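Ribonuclease VapC (PDB 7BY3) is probably a magnesium-dependent endoribonuclease of the PIN-domain family that acts as the toxin of a toxin-antitoxin pair. Local coordinates at residues A74-A79 against A97-L102. Sequence-based numbering, arbitrary orientation.
Sequences AERSVA and AQLHRL
The guanidinium of Arg-76 takes CD2 of Leu-99 over one face and OE1 of Gln-98 at its edge. The methyl stands 3.6 Å above the plane and is displaced toward the rim, with CD2 of Leu-99 lying 3.7 Å from NH2 of Arg-76. OE1 of Gln-98 lies close to the guanidinium plane and accepts a hydrogen bond from NH1 of Arg-76. The 2.4 Å between NH1 of Arg-76 and OE1 of Gln-98 is too short for a normal hydrogen bond and the N-H...O angle of 130° is far from straight, so the details of this bond are doubtful. The amide and guanidinium planes stand 63° apart, so the two groups are not stacked in parallel; the side chains themselves cross at nearly a right angle.

Arg-76 reaches its partners along a folded path: CG lies anti to the backbone N, and the chain is bent at chi2 and chi3. Gln-98 instead runs extended beyond CG, carrying its amide oxygen past the aliphatic part of the arginine, where CD of Arg-76 comes within 3.5 Å of OE1 of Gln-98. Together the segments bury 165 Å², and Arg-76 supplies nearly all of the surface that segment 74-79 gives to the contact.

Glu-75 forms a salt bridge with Arg-58 of the second subunit. Just beyond the contact, helix 88-99 ends in a Schellman motif: Leu-102 N bonds to Ala-97 O at 2.7 Å and Arg-101 N to Gln-98 O at 3.0 Å, with Arg-101 at positive phi. The turn leads into strand 103-105, and Ala-97 and Leu-102 pack on Leu-7 of strand 6-8. The contact joins helices 71-83 and 88-99 at the surface of the PIN domain, where Arg-76 also touches Ala-95, Gln-98 touches Leu-80 and Leu-99 touches Ile-73.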
# COMPACT_ATOMS: atom_id res chain seq x y z
N ALA B 74 -5.09 -5.75 -2.57
CA ALA B 74 -5.66 -4.68 -3.38
C ALA B 74 -6.95 -5.15 -4.05
O ALA B 74 -7.90 -4.39 -4.16
CB ALA B 74 -4.66 -4.22 -4.42
N GLU B 75 -6.96 -6.40 -4.49
CA GLU B 75 -8.13 -6.98 -5.13
C GLU B 75 -9.32 -7.00 -4.19
O GLU B 75 -10.42 -6.57 -4.54
CB GLU B 75 -7.83 -8.40 -5.62
CG GLU B 75 -8.62 -8.81 -6.84
CD GLU B 75 -8.20 -8.04 -8.07
OE1 GLU B 75 -7.04 -8.19 -8.49
OE2 GLU B 75 -9.03 -7.27 -8.60
N ARG B 76 -9.10 -7.52 -2.98
CA ARG B 76 -10.14 -7.58 -1.96
C ARG B 76 -10.53 -6.18 -1.50
O ARG B 76 -11.69 -5.92 -1.21
CB ARG B 76 -9.67 -8.42 -0.78
CG ARG B 76 -10.66 -8.50 0.37
CD ARG B 76 -11.94 -9.19 -0.05
NE ARG B 76 -11.70 -10.57 -0.46
CZ ARG B 76 -11.55 -11.59 0.39
NH1 ARG B 76 -11.62 -11.38 1.69
NH2 ARG B 76 -11.33 -12.81 -0.08
N SER B 77 -9.55 -5.29 -1.45
CA SER B 77 -9.76 -3.93 -0.97
C SER B 77 -10.77 -3.16 -1.81
O SER B 77 -11.63 -2.46 -1.27
CB SER B 77 -8.43 -3.17 -0.94
OG SER B 77 -7.52 -3.78 -0.05
N VAL B 78 -10.67 -3.29 -3.13
CA VAL B 78 -11.59 -2.63 -4.04
C VAL B 78 -13.02 -3.15 -3.84
O VAL B 78 -13.98 -2.38 -3.84
CB VAL B 78 -11.17 -2.83 -5.52
CG1 VAL B 78 -12.23 -2.28 -6.46
CG2 VAL B 78 -9.82 -2.17 -5.78
N ALA B 79 -13.13 -4.46 -3.65
CA ALA B 79 -14.42 -5.10 -3.45
C ALA B 79 -15.05 -4.71 -2.12
O ALA B 79 -16.24 -4.43 -2.05
CB ALA B 79 -14.27 -6.61 -3.54
N ALA B 97 -6.82 -8.22 6.95
CA ALA B 97 -7.28 -9.09 8.02
C ALA B 97 -7.98 -10.34 7.48
O ALA B 97 -7.69 -11.45 7.91
CB ALA B 97 -8.22 -8.34 8.95
N GLN B 98 -8.88 -10.14 6.52
CA GLN B 98 -9.63 -11.24 5.92
C GLN B 98 -8.73 -12.27 5.27
O GLN B 98 -8.86 -13.47 5.52
CB GLN B 98 -10.62 -10.71 4.88
CG GLN B 98 -11.75 -9.87 5.45
CD GLN B 98 -12.87 -9.69 4.45
OE1 GLN B 98 -12.72 -9.97 3.27
NE2 GLN B 98 -14.02 -9.22 4.93
N LEU B 99 -7.82 -11.81 4.42
CA LEU B 99 -6.94 -12.69 3.67
C LEU B 99 -6.11 -13.58 4.59
O LEU B 99 -5.90 -14.76 4.30
CB LEU B 99 -6.02 -11.88 2.75
CG LEU B 99 -6.65 -11.21 1.53
CD1 LEU B 99 -5.63 -11.07 0.41
CD2 LEU B 99 -7.88 -11.96 1.05
N HIS B 100 -5.65 -13.01 5.69
CA HIS B 100 -4.81 -13.74 6.64
C HIS B 100 -5.61 -14.34 7.80
O HIS B 100 -5.02 -14.89 8.73
CB HIS B 100 -3.71 -12.82 7.17
CG HIS B 100 -2.66 -12.50 6.16
ND1 HIS B 100 -2.80 -11.50 5.22
CD2 HIS B 100 -1.45 -13.08 5.92
CE1 HIS B 100 -1.72 -11.47 4.46
NE2 HIS B 100 -0.89 -12.41 4.86
N ARG B 101 -6.93 -14.23 7.73
CA ARG B 101 -7.83 -14.78 8.75
C ARG B 101 -7.53 -14.21 10.13
O ARG B 101 -7.38 -14.96 11.09
CB ARG B 101 -7.75 -16.30 8.79
CG ARG B 101 -7.61 -16.98 7.45
CD ARG B 101 -6.86 -18.28 7.61
NE ARG B 101 -5.49 -18.04 8.04
CZ ARG B 101 -4.76 -18.90 8.75
NH1 ARG B 101 -5.28 -20.07 9.11
NH2 ARG B 101 -3.52 -18.59 9.10
N LEU B 102 -7.42 -12.89 10.21
CA LEU B 102 -7.18 -12.24 11.49
C LEU B 102 -8.40 -11.44 11.93
O LEU B 102 -9.14 -10.92 11.10
CB LEU B 102 -5.97 -11.31 11.40
CG LEU B 102 -4.74 -11.85 10.67
CD1 LEU B 102 -3.64 -10.80 10.64
CD2 LEU B 102 -4.24 -13.12 11.33